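Local coordinates for xylose isomerase domain protein (Alicyclobacillus acidocaldarius subsp. acidocaldarius, PDB 3U0H), which is of unestablished function but adopts the TIM-barrel fold of the xylose isomerase-like family and is possibly an isomerase, at residues Y203-D208 against P246-V251; L222-G227 against E270-L275; T11-T16 against S263-V268. All blocks are in the same frame, centred on the assembly; numbering follows the deposited sequence.

Contact 1 of 3, residues Y203-D208 against P246-V251; sequences YVHIND and PVAAEV
H205 and A248 pair in parallel register, their CA atoms 4.8 Å apart, where the seventh and eighth barrel strands lie against each other. Two backbone bonds close this seam: A248 N donates to V204 O at 3.1 Å, and I206 N donates to A248 O at 2.8 Å, both nearly straight at the hydrogen. The CA of H205 also approaches A248 O.

This strand-paired part is close-packed on both faces. On one, V204 and V247 run side by side, pointing the same way, while CG2 of I206 comes to 3.6 Å from CG1 of V247. On the other, with H205 and A248, Y203 turns its CE1 edge to P246 CG and brings OH to 3.3 Å from A248 CB; that hydroxyl is hydrogen-bonded to D34.

Toward N207 and E250 the contact becomes polar and nearer the solvent, E250 being partly exposed. CB of E250 sits almost centrally over one face of the H205 ring, 3.9 Å from its centroid, a CH-pi contact. With CG anti to the backbone N (chi1 -174°) and the chain extended beyond it, the carboxylate comes beside ND1 and CE1 of H205, its plane turned 55° from the ring; OE1 meets ND1 at a poor angle, and ND1 bonds instead to D179. N207 ND2 spans the gap to E250 O at 3.1 Å in a more bent bond and also reaches D179, while N207 OD1 is held by S180, so both ends of the amide are fixed.

The two strands are the beta strands of a beta-alpha-beta unit whose connecting helix 231-241 covers V204 and I206 through F234, L238 and L231, while C7 of the adjacent strand 5-8 and A64 of strand 62-67 pack against Y203 and P246.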
ATOM      1  N   TYR A 203     -11.630  21.403   5.309  1.00 21.52           N
ATOM      2  CA  TYR A 203     -12.786  22.235   5.168  1.00 22.51           C
ATOM      3  C   TYR A 203     -13.069  22.859   6.531  1.00 23.63           C
ATOM      4  O   TYR A 203     -12.632  22.365   7.550  1.00 24.47           O
ATOM      5  CB  TYR A 203     -13.961  21.388   4.603  1.00 24.31           C
ATOM      6  CG  TYR A 203     -15.276  22.104   4.245  1.00 22.82           C
ATOM      7  CD1 TYR A 203     -15.280  23.255   3.469  1.00 23.32           C
ATOM      8  CD2 TYR A 203     -16.514  21.585   4.653  1.00 24.52           C
ATOM      9  CE1 TYR A 203     -16.467  23.904   3.166  1.00 24.85           C
ATOM     10  CE2 TYR A 203     -17.729  22.205   4.311  1.00 24.08           C
ATOM     11  CZ  TYR A 203     -17.691  23.364   3.578  1.00 24.56           C
ATOM     12  OH  TYR A 203     -18.859  24.020   3.235  1.00 30.46           O
ATOM     13  N   VAL A 204     -13.743  23.992   6.526  1.00 23.81           N
ATOM     14  CA  VAL A 204     -13.834  24.809   7.704  1.00 23.62           C
ATOM     15  C   VAL A 204     -15.263  25.265   7.915  1.00 25.10           C
ATOM     16  O   VAL A 204     -15.955  25.649   6.956  1.00 25.05           O
ATOM     17  CB  VAL A 204     -12.895  26.016   7.573  1.00 24.15           C
ATOM     18  CG1 VAL A 204     -13.085  26.968   8.749  1.00 23.03           C
ATOM     19  CG2 VAL A 204     -11.456  25.502   7.461  1.00 20.96           C
ATOM     20  N   HIS A 205     -15.736  25.157   9.157  1.00 25.57           N
ATOM     21  CA  HIS A 205     -17.007  25.746   9.543  1.00 23.88           C
ATOM     22  C   HIS A 205     -16.762  26.851  10.530  1.00 25.83           C
ATOM     23  O   HIS A 205     -15.921  26.718  11.436  1.00 23.83           O
ATOM     24  CB  HIS A 205     -17.918  24.744  10.241  1.00 25.61           C
ATOM     25  CG  HIS A 205     -18.481  23.646   9.369  1.00 25.35           C
ATOM     26  ND1 HIS A 205     -19.023  22.529   9.903  1.00 29.73           N
ATOM     27  CD2 HIS A 205     -18.584  23.511   8.004  1.00 26.03           C
ATOM     28  CE1 HIS A 205     -19.473  21.730   8.918  1.00 27.52           C
ATOM     29  NE2 HIS A 205     -19.183  22.324   7.755  1.00 27.57           N
ATOM     30  N   ILE A 206     -17.576  27.910  10.401  1.00 26.86           N
ATOM     31  CA  ILE A 206     -17.644  29.013  11.349  1.00 27.68           C
ATOM     32  C   ILE A 206     -19.094  29.262  11.919  1.00 28.54           C
ATOM     33  O   ILE A 206     -20.077  28.928  11.289  1.00 27.19           O
ATOM     34  CB  ILE A 206     -17.003  30.253  10.665  1.00 28.00           C
ATOM     35  CG1 ILE A 206     -16.556  31.271  11.707  1.00 28.93           C
ATOM     36  CG2 ILE A 206     -17.907  30.817   9.583  1.00 27.64           C
ATOM     37  CD1 ILE A 206     -15.527  32.273  11.226  1.00 28.81           C
ATOM     38  N   ASN A 207     -19.198  29.838  13.125  1.00 29.62           N
ATOM     39  CA  ASN A 207     -20.472  29.984  13.901  1.00 28.07           C
ATOM     40  C   ASN A 207     -20.073  30.568  15.249  1.00 27.15           C
ATOM     41  O   ASN A 207     -18.894  30.921  15.445  1.00 27.95           O
ATOM     42  CB  ASN A 207     -21.208  28.627  14.089  1.00 28.37           C
ATOM     43  CG  ASN A 207     -20.229  27.522  14.425  1.00 28.50           C
ATOM     44  OD1 ASN A 207     -19.507  27.640  15.431  1.00 25.30           O
ATOM     45  ND2 ASN A 207     -20.081  26.541  13.526  1.00 23.35           N
ATOM     46  N   ASP A 208     -21.034  30.675  16.172  1.00 27.46           N
ATOM     47  CA  ASP A 208     -20.813  31.318  17.476  1.00 26.27           C
ATOM     48  C   ASP A 208     -21.722  30.793  18.586  1.00 25.11           C
ATOM     49  O   ASP A 208     -22.595  30.001  18.338  1.00 27.35           O
ATOM     50  CB  ASP A 208     -20.980  32.852  17.354  1.00 27.24           C
ATOM     51  CG  ASP A 208     -19.867  33.627  18.048  1.00 25.12           C
ATOM     52  OD1 ASP A 208     -19.350  33.124  19.074  1.00 23.19           O
ATOM     53  OD2 ASP A 208     -19.523  34.741  17.561  1.00 28.41           O
ATOM     54  N   PRO A 246     -12.928  27.648   1.277  1.00 27.82           N
ATOM     55  CA  PRO A 246     -14.200  28.128   1.784  1.00 25.48           C
ATOM     56  C   PRO A 246     -14.367  27.949   3.258  1.00 23.55           C
ATOM     57  O   PRO A 246     -13.932  26.923   3.852  1.00 21.15           O
ATOM     58  CB  PRO A 246     -15.223  27.234   1.066  1.00 29.23           C
ATOM     59  CG  PRO A 246     -14.459  26.001   0.696  1.00 29.41           C
ATOM     60  CD  PRO A 246     -13.127  26.564   0.299  1.00 29.60           C
ATOM     61  N   VAL A 247     -15.015  28.935   3.831  1.00 21.87           N
ATOM     62  CA  VAL A 247     -15.407  28.931   5.231  1.00 22.22           C
ATOM     63  C   VAL A 247     -16.914  29.044   5.298  1.00 24.57           C
ATOM     64  O   VAL A 247     -17.492  30.107   5.013  1.00 21.74           O
ATOM     65  CB  VAL A 247     -14.755  30.115   5.927  1.00 22.54           C
ATOM     66  CG1 VAL A 247     -15.155  30.209   7.374  1.00 23.07           C
ATOM     67  CG2 VAL A 247     -13.227  30.059   5.744  1.00 19.85           C
ATOM     68  N   ALA A 248     -17.558  27.946   5.698  1.00 24.08           N
ATOM     69  CA  ALA A 248     -19.024  27.892   5.710  1.00 24.53           C
ATOM     70  C   ALA A 248     -19.618  28.187   7.058  1.00 25.60           C
ATOM     71  O   ALA A 248     -19.168  27.647   8.068  1.00 30.53           O
ATOM     72  CB  ALA A 248     -19.493  26.548   5.250  1.00 23.25           C
ATOM     73  N   ALA A 249     -20.648  29.029   7.081  1.00 26.36           N
ATOM     74  CA  ALA A 249     -21.373  29.311   8.321  1.00 26.42           C
ATOM     75  C   ALA A 249     -22.429  28.228   8.555  1.00 26.41           C
ATOM     76  O   ALA A 249     -23.595  28.396   8.158  1.00 27.16           O
ATOM     77  CB  ALA A 249     -22.010  30.676   8.265  1.00 27.20           C
ATOM     78  N   GLU A 250     -22.009  27.109   9.150  1.00 28.10           N
ATOM     79  CA  GLU A 250     -22.936  26.036   9.623  1.00 27.84           C
ATOM     80  C   GLU A 250     -23.514  26.459  10.980  1.00 26.78           C
ATOM     81  O   GLU A 250     -22.834  26.351  12.014  1.00 26.16           O
ATOM     82  CB  GLU A 250     -22.269  24.644   9.732  1.00 29.90           C
ATOM     83  CG  GLU A 250     -23.288  23.509  10.087  1.00 36.05           C
ATOM     84  CD  GLU A 250     -22.722  22.085  10.179  1.00 38.29           C
ATOM     85  OE1 GLU A 250     -21.906  21.767  11.082  1.00 42.64           O
ATOM     86  OE2 GLU A 250     -23.144  21.236   9.361  1.00 43.48           O
ATOM     87  N   VAL A 251     -24.752  26.968  10.961  1.00 25.17           N
ATOM     88  CA  VAL A 251     -25.409  27.463  12.171  1.00 25.44           C
ATOM     89  C   VAL A 251     -26.592  26.561  12.482  1.00 26.19           C
ATOM     90  O   VAL A 251     -27.722  26.914  12.178  1.00 26.40           O
ATOM     91  CB  VAL A 251     -25.795  28.945  12.042  1.00 24.79           C
ATOM     92  CG1 VAL A 251     -26.509  29.421  13.291  1.00 23.38           C
ATOM     93  CG2 VAL A 251     -24.531  29.780  11.811  1.00 23.89           C
TER

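Contact 2 of 3, residues L222-G227 against E270-L275; sequences LLPGDG and ERLEKL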
ATOM      1  N   LEU A 222     -25.330  30.080  16.937  1.00 24.67           N
ATOM      2  CA  LEU A 222     -25.615  31.474  16.592  1.00 22.63           C
ATOM      3  C   LEU A 222     -24.822  31.833  15.315  1.00 23.85           C
ATOM      4  O   LEU A 222     -23.916  31.080  14.870  1.00 22.35           O
ATOM      5  CB  LEU A 222     -25.212  32.358  17.755  1.00 21.52           C
ATOM      6  CG  LEU A 222     -26.020  32.346  19.054  1.00 22.72           C
ATOM      7  CD1 LEU A 222     -25.575  33.513  19.934  1.00 20.38           C
ATOM      8  CD2 LEU A 222     -27.524  32.438  18.812  1.00 20.27           C
ATOM      9  N   LEU A 223     -25.196  32.959  14.723  1.00 23.63           N
ATOM     10  CA  LEU A 223     -24.526  33.490  13.561  1.00 25.52           C
ATOM     11  C   LEU A 223     -23.146  33.914  13.927  1.00 26.33           C
ATOM     12  O   LEU A 223     -22.976  34.536  14.981  1.00 29.49           O
ATOM     13  CB  LEU A 223     -25.221  34.738  13.058  1.00 27.04           C
ATOM     14  CG  LEU A 223     -26.689  34.589  12.675  1.00 29.47           C
ATOM     15  CD1 LEU A 223     -27.199  35.924  12.082  1.00 27.99           C
ATOM     16  CD2 LEU A 223     -26.841  33.397  11.726  1.00 27.33           C
ATOM     17  N   PRO A 224     -22.161  33.651  13.037  1.00 27.97           N
ATOM     18  CA  PRO A 224     -20.799  34.151  13.294  1.00 28.96           C
ATOM     19  C   PRO A 224     -20.817  35.598  13.788  1.00 31.32           C
ATOM     20  O   PRO A 224     -21.454  36.457  13.166  1.00 30.88           O
ATOM     21  CB  PRO A 224     -20.137  34.079  11.929  1.00 28.81           C
ATOM     22  CG  PRO A 224     -20.902  33.026  11.201  1.00 28.09           C
ATOM     23  CD  PRO A 224     -22.315  33.182  11.650  1.00 25.80           C
ATOM     24  N   GLY A 225     -20.167  35.848  14.923  1.00 30.51           N
ATOM     25  CA  GLY A 225     -20.137  37.174  15.497  1.00 30.91           C
ATOM     26  C   GLY A 225     -21.273  37.614  16.432  1.00 31.61           C
ATOM     27  O   GLY A 225     -21.211  38.717  16.969  1.00 31.76           O
ATOM     28  N   ASP A 226     -22.305  36.810  16.658  1.00 31.94           N
ATOM     29  CA  ASP A 226     -23.297  37.182  17.705  1.00 31.23           C
ATOM     30  C   ASP A 226     -22.946  36.632  19.121  1.00 29.23           C
ATOM     31  O   ASP A 226     -23.664  36.835  20.068  1.00 27.54           O
ATOM     32  CB  ASP A 226     -24.684  36.750  17.269  1.00 33.98           C
ATOM     33  CG  ASP A 226     -25.202  37.535  16.058  1.00 38.08           C
ATOM     34  OD1 ASP A 226     -24.788  38.694  15.863  1.00 41.64           O
ATOM     35  OD2 ASP A 226     -26.056  37.000  15.306  1.00 44.03           O
ATOM     36  N   GLY A 227     -21.778  36.016  19.281  1.00 29.48           N
ATOM     37  CA  GLY A 227     -21.395  35.408  20.559  1.00 28.50           C
ATOM     38  C   GLY A 227     -19.999  35.710  21.066  1.00 28.16           C
ATOM     39  O   GLY A 227     -19.462  36.781  20.789  1.00 25.63           O
ATOM     40  N   GLU A 270     -20.628  39.545   4.739  1.00 25.83           N
ATOM     41  CA  GLU A 270     -19.991  40.795   5.204  1.00 28.07           C
ATOM     42  C   GLU A 270     -19.229  40.559   6.462  1.00 25.76           C
ATOM     43  O   GLU A 270     -18.104  40.958   6.602  1.00 23.89           O
ATOM     44  CB  GLU A 270     -21.008  41.893   5.513  1.00 29.05           C
ATOM     45  CG  GLU A 270     -21.488  42.652   4.297  1.00 34.48           C
ATOM     46  CD  GLU A 270     -22.817  43.406   4.521  1.00 38.99           C
ATOM     47  OE1 GLU A 270     -23.159  43.804   5.680  1.00 41.93           O
ATOM     48  OE2 GLU A 270     -23.539  43.570   3.510  1.00 40.20           O
ATOM     49  N   ARG A 271     -19.862  39.914   7.406  1.00 26.18           N
ATOM     50  CA  ARG A 271     -19.169  39.643   8.629  1.00 27.77           C
ATOM     51  C   ARG A 271     -17.908  38.783   8.445  1.00 29.03           C
ATOM     52  O   ARG A 271     -16.891  39.027   9.086  1.00 28.35           O
ATOM     53  CB  ARG A 271     -20.125  39.013   9.588  1.00 26.99           C
ATOM     54  CG  ARG A 271     -21.081  40.033  10.169  1.00 25.58           C
ATOM     55  CD  ARG A 271     -21.951  39.332  11.194  1.00 25.99           C
ATOM     56  NE  ARG A 271     -22.906  40.172  11.908  1.00 24.87           N
ATOM     57  CZ  ARG A 271     -23.551  39.766  12.995  1.00 25.53           C
ATOM     58  NH1 ARG A 271     -23.342  38.541  13.488  1.00 23.96           N
ATOM     59  NH2 ARG A 271     -24.443  40.564  13.568  1.00 25.66           N
ATOM     60  N   LEU A 272     -17.961  37.808   7.554  1.00 30.35           N
ATOM     61  CA  LEU A 272     -16.815  36.903   7.367  1.00 31.08           C
ATOM     62  C   LEU A 272     -15.710  37.537   6.537  1.00 28.39           C
ATOM     63  O   LEU A 272     -14.554  37.310   6.821  1.00 28.76           O
ATOM     64  CB  LEU A 272     -17.244  35.567   6.734  1.00 31.52           C
ATOM     65  CG  LEU A 272     -18.113  34.695   7.638  1.00 33.53           C
ATOM     66  CD1 LEU A 272     -18.247  33.298   7.065  1.00 32.22           C
ATOM     67  CD2 LEU A 272     -17.561  34.683   9.060  1.00 34.37           C
ATOM     68  N   GLU A 273     -16.037  38.340   5.533  1.00 27.51           N
ATOM     69  CA  GLU A 273     -14.964  39.024   4.805  1.00 28.95           C
ATOM     70  C   GLU A 273     -14.174  39.862   5.780  1.00 27.10           C
ATOM     71  O   GLU A 273     -12.987  39.915   5.668  1.00 26.18           O
ATOM     72  CB  GLU A 273     -15.470  39.906   3.688  1.00 28.56           C
ATOM     73  CG  GLU A 273     -16.152  39.157   2.576  1.00 27.79           C
ATOM     74  CD  GLU A 273     -17.091  40.055   1.798  1.00 29.37           C
ATOM     75  OE1 GLU A 273     -17.453  41.149   2.295  1.00 31.27           O
ATOM     76  OE2 GLU A 273     -17.491  39.667   0.672  1.00 30.59           O
ATOM     77  N   LYS A 274     -14.841  40.482   6.755  1.00 30.40           N
ATOM     78  CA  LYS A 274     -14.164  41.365   7.746  1.00 30.55           C
ATOM     79  C   LYS A 274     -13.374  40.535   8.737  1.00 28.55           C
ATOM     80  O   LYS A 274     -12.214  40.817   9.001  1.00 24.92           O
ATOM     81  CB  LYS A 274     -15.154  42.282   8.469  1.00 31.62           C
ATOM     82  CG  LYS A 274     -15.787  43.320   7.537  1.00 35.97           C
ATOM     83  CD  LYS A 274     -16.593  44.427   8.254  1.00 39.01           C
ATOM     84  CE  LYS A 274     -17.347  45.379   7.289  1.00 41.82           C
ATOM     85  NZ  LYS A 274     -18.847  45.207   7.181  1.00 43.94           N
ATOM     86  N   LEU A 275     -13.976  39.458   9.234  1.00 28.53           N
ATOM     87  CA  LEU A 275     -13.231  38.534  10.093  1.00 27.60           C
ATOM     88  C   LEU A 275     -11.979  38.011   9.399  1.00 27.52           C
ATOM     89  O   LEU A 275     -10.906  37.968   9.984  1.00 24.84           O
ATOM     90  CB  LEU A 275     -14.121  37.392  10.545  1.00 28.23           C
ATOM     91  CG  LEU A 275     -15.038  37.876  11.685  1.00 28.81           C
ATOM     92  CD1 LEU A 275     -16.223  36.966  11.831  1.00 26.04           C
ATOM     93  CD2 LEU A 275     -14.246  37.967  12.985  1.00 28.86           C
TER
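R271 reaches from helix 261-280 to the loop at 222-227 and uses its guanidinium edge to hold two acceptors there. NH1 donates to P224 O at 2.8 Å, with that oxygen close to the guanidinium plane. The same nitrogen lies 2.8 Å from D226 OD1, a weak bond, and NH2 completes the salt bridge to OD1 at 3.0 Å, meeting the oxygen on its syn side. One carboxylate oxygen thus takes both terminal nitrogens, with the carboxylate plane 86° from the guanidinium. The arginine gets there with its chain extended from CG to NE.

The acceptors are presented by a type II beta turn from L223 to D226, closed by D226 N donating to L223 O at 2.9 Å. G225 occupies the position in the turn where the backbone has phi 87°, and its own N is bonded weakly to D208 OD2. D226 O receives a weak bond from R210.

Beneath this polar layer, P224 CB touches L272 CD2 at 3.9 Å. Both side chains also pack on I206 of strand 201-206, and helix 231-241 lies beside L275, which touches its L231, V232 and L235.

Contact 3 of 3, residues T11-T16 against S263-V268; sequences TLVDET and SRARLV
R264 turns from helix 261-280 toward the chain at L12 and curls round its carbonyl. Its CB begins 3.7 Å from L12 O. CG lies somewhat farther from that oxygen, and CD comes back to 3.5 Å. The bend at chi3 (-55°) then turns NE onto L12 O, to which it donates in an almost straight bond within the guanidinium plane; the modelled length of 2.5 Å from NE to L12 O is shorter than usual and doubtful. At the tip, NH2 adds a weak second bond to the same oxygen and a weak salt bridge to D14 OD2 at 3.3 Å, the carboxylate plane standing 75° to the guanidinium. NH1 makes a weak bond to D258 O, so the three nitrogens join the helix to two loops.

Below the arginine the contact is apolar. L12 and V268 meet tip to tip, L12 CD1 lying 4.0 Å from V268 CB, and V13 CG1 touches A265 CB at 4.2 Å. D14 itself is exposed and centres an inverse gamma turn.

The loop carrying L12, V13 and D14 follows strand 5-8. L12 and V268 both pack on A249 of strand 246-249, whereas V13 and A265 lean on helix 18-27, which brings the first and last helices of the barrel together.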
ATOM      1  N   THR A  11     -28.308  25.828   6.380  1.00 26.84           N
ATOM      2  CA  THR A  11     -28.850  26.269   7.673  1.00 25.07           C
ATOM      3  C   THR A  11     -28.950  27.758   7.816  1.00 26.28           C
ATOM      4  O   THR A  11     -29.658  28.222   8.669  1.00 28.92           O
ATOM      5  CB  THR A  11     -27.971  25.840   8.842  1.00 25.42           C
ATOM      6  OG1 THR A  11     -26.681  26.457   8.698  1.00 26.96           O
ATOM      7  CG2 THR A  11     -27.831  24.305   8.894  1.00 24.72           C
ATOM      8  N   LEU A  12     -28.212  28.524   7.048  1.00 25.95           N
ATOM      9  CA  LEU A  12     -28.323  29.968   7.188  1.00 27.19           C
ATOM     10  C   LEU A  12     -29.610  30.526   6.654  1.00 27.23           C
ATOM     11  O   LEU A  12     -30.033  31.566   7.103  1.00 28.68           O
ATOM     12  CB  LEU A  12     -27.170  30.678   6.464  1.00 26.58           C
ATOM     13  CG  LEU A  12     -26.104  31.244   7.350  1.00 25.71           C
ATOM     14  CD1 LEU A  12     -25.285  32.244   6.547  1.00 25.36           C
ATOM     15  CD2 LEU A  12     -26.795  31.886   8.530  1.00 25.69           C
ATOM     16  N   VAL A  13     -30.200  29.855   5.664  1.00 30.51           N
ATOM     17  CA  VAL A  13     -31.325  30.380   4.911  1.00 32.40           C
ATOM     18  C   VAL A  13     -32.532  29.454   4.995  1.00 34.19           C
ATOM     19  O   VAL A  13     -32.422  28.247   5.220  1.00 38.52           O
ATOM     20  CB  VAL A  13     -30.954  30.580   3.431  1.00 34.33           C
ATOM     21  CG1 VAL A  13     -29.710  31.439   3.315  1.00 35.91           C
ATOM     22  CG2 VAL A  13     -30.748  29.246   2.731  1.00 33.59           C
ATOM     23  N   ASP A  14     -33.712  29.990   4.809  1.00 35.67           N
ATOM     24  CA  ASP A  14     -34.876  29.166   5.192  1.00 43.45           C
ATOM     25  C   ASP A  14     -35.365  28.489   3.938  1.00 38.04           C
ATOM     26  O   ASP A  14     -36.448  28.747   3.512  1.00 37.76           O
ATOM     27  CB  ASP A  14     -35.989  29.961   5.971  1.00 45.48           C
ATOM     28  CG  ASP A  14     -35.925  31.499   5.767  1.00 49.77           C
ATOM     29  OD1 ASP A  14     -35.511  31.967   4.673  1.00 59.45           O
ATOM     30  OD2 ASP A  14     -36.309  32.241   6.707  1.00 49.02           O
ATOM     31  N   GLU A  15     -34.515  27.692   3.297  1.00 35.42           N
ATOM     32  CA  GLU A  15     -34.750  27.415   1.891  1.00 33.39           C
ATOM     33  C   GLU A  15     -34.417  25.996   1.549  1.00 35.72           C
ATOM     34  O   GLU A  15     -33.341  25.500   1.839  1.00 39.42           O
ATOM     35  CB  GLU A  15     -34.023  28.410   0.958  1.00 33.92           C
ATOM     36  CG  GLU A  15     -34.588  28.511  -0.477  1.00 32.72           C
ATOM     37  CD  GLU A  15     -36.123  28.338  -0.561  1.00 33.81           C
ATOM     38  OE1 GLU A  15     -36.824  29.377  -0.534  1.00 37.43           O
ATOM     39  OE2 GLU A  15     -36.648  27.180  -0.629  1.00 29.54           O
ATOM     40  N   THR A  16     -35.386  25.354   0.913  1.00 35.18           N
ATOM     41  CA  THR A  16     -35.330  23.933   0.638  1.00 33.88           C
ATOM     42  C   THR A  16     -35.235  23.667  -0.880  1.00 29.21           C
ATOM     43  O   THR A  16     -34.677  22.642  -1.265  1.00 24.78           O
ATOM     44  CB  THR A  16     -36.570  23.270   1.318  1.00 37.33           C
ATOM     45  OG1 THR A  16     -36.384  21.862   1.463  1.00 37.48           O
ATOM     46  CG2 THR A  16     -37.864  23.617   0.556  1.00 35.75           C
ATOM     47  N   SER A 263     -31.370  38.459   4.269  1.00 31.28           N
ATOM     48  CA  SER A 263     -30.600  39.367   5.107  1.00 30.40           C
ATOM     49  C   SER A 263     -29.531  38.560   5.858  1.00 29.05           C
ATOM     50  O   SER A 263     -28.455  39.042   6.091  1.00 28.90           O
ATOM     51  CB  SER A 263     -31.504  40.178   6.058  1.00 28.87           C
ATOM     52  OG  SER A 263     -32.080  39.339   7.057  1.00 30.26           O
ATOM     53  N   ARG A 264     -29.819  37.320   6.233  1.00 31.07           N
ATOM     54  CA  ARG A 264     -28.817  36.497   6.959  1.00 30.21           C
ATOM     55  C   ARG A 264     -27.614  36.162   6.101  1.00 27.36           C
ATOM     56  O   ARG A 264     -26.462  36.331   6.516  1.00 26.51           O
ATOM     57  CB  ARG A 264     -29.420  35.199   7.490  1.00 30.90           C
ATOM     58  CG  ARG A 264     -30.224  35.401   8.758  1.00 31.09           C
ATOM     59  CD  ARG A 264     -30.612  34.090   9.419  1.00 30.24           C
ATOM     60  NE  ARG A 264     -31.341  33.140   8.548  1.00 32.15           N
ATOM     61  CZ  ARG A 264     -32.673  33.019   8.439  1.00 35.05           C
ATOM     62  NH1 ARG A 264     -33.496  33.847   9.088  1.00 38.57           N
ATOM     63  NH2 ARG A 264     -33.198  32.092   7.638  1.00 36.09           N
ATOM     64  N   ALA A 265     -27.894  35.690   4.898  1.00 25.83           N
ATOM     65  CA  ALA A 265     -26.857  35.387   3.949  1.00 24.18           C
ATOM     66  C   ALA A 265     -25.923  36.587   3.741  1.00 24.39           C
ATOM     67  O   ALA A 265     -24.708  36.439   3.878  1.00 24.58           O
ATOM     68  CB  ALA A 265     -27.480  34.918   2.635  1.00 24.30           C
ATOM     69  N   ARG A 266     -26.476  37.764   3.426  1.00 24.75           N
ATOM     70  CA  ARG A 266     -25.671  38.973   3.164  1.00 26.19           C
ATOM     71  C   ARG A 266     -24.882  39.412   4.379  1.00 26.41           C
ATOM     72  O   ARG A 266     -23.691  39.700   4.270  1.00 27.02           O
ATOM     73  CB  ARG A 266     -26.555  40.120   2.669  1.00 28.00           C
ATOM     74  CG  ARG A 266     -25.801  41.320   2.095  1.00 31.45           C
ATOM     75  CD  ARG A 266     -26.753  42.425   1.576  1.00 34.67           C
ATOM     76  NE  ARG A 266     -27.963  41.884   0.909  1.00 34.99           N
ATOM     77  CZ  ARG A 266     -28.028  41.485  -0.367  1.00 33.88           C
ATOM     78  NH1 ARG A 266     -26.970  41.587  -1.183  1.00 32.08           N
ATOM     79  NH2 ARG A 266     -29.174  40.989  -0.834  1.00 36.33           N
ATOM     80  N   LEU A 267     -25.531  39.427   5.542  1.00 28.24           N
ATOM     81  CA  LEU A 267     -24.883  39.857   6.796  1.00 30.62           C
ATOM     82  C   LEU A 267     -23.668  39.009   7.186  1.00 28.44           C
ATOM     83  O   LEU A 267     -22.645  39.525   7.610  1.00 27.78           O
ATOM     84  CB  LEU A 267     -25.875  39.873   7.964  1.00 32.11           C
ATOM     85  CG  LEU A 267     -25.365  40.614   9.205  1.00 35.10           C
ATOM     86  CD1 LEU A 267     -24.964  42.057   8.883  1.00 34.72           C
ATOM     87  CD2 LEU A 267     -26.421  40.580  10.313  1.00 36.42           C
ATOM     88  N   VAL A 268     -23.770  37.708   7.048  1.00 27.25           N
ATOM     89  CA  VAL A 268     -22.655  36.838   7.461  1.00 27.09           C
ATOM     90  C   VAL A 268     -21.500  36.874   6.418  1.00 26.01           C
ATOM     91  O   VAL A 268     -20.331  36.806   6.784  1.00 26.99           O
ATOM     92  CB  VAL A 268     -23.184  35.393   7.723  1.00 27.53           C
ATOM     93  CG1 VAL A 268     -22.042  34.406   8.024  1.00 27.55           C
ATOM     94  CG2 VAL A 268     -24.217  35.415   8.832  1.00 25.41           C
TER

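Overall arrangement
The three contacts cluster round strand 246-249, next to the seam where it meets strand 5-8. Along the chain come 11-16, 203-208, 222-227, 246-251, 263-268 and 270-275, so contact 3 spans the longest separation, linking the first beta-alpha loop to the last helix. Contact 1 is deepest, its centre about 7 Å from the centre of the chain; the centres of the other two lie about 17 Å from it. Contacts 2 and 3 share helix 261-280, their centres 13 Å apart, and meet where L223 packs on L12 and P224 on V268. D208 ties contact 1 to contact 2, while T11 OG1 reaches V251 N from contact 3. Helix 261-280 thus joins the loops following strands one and seven over strand eight.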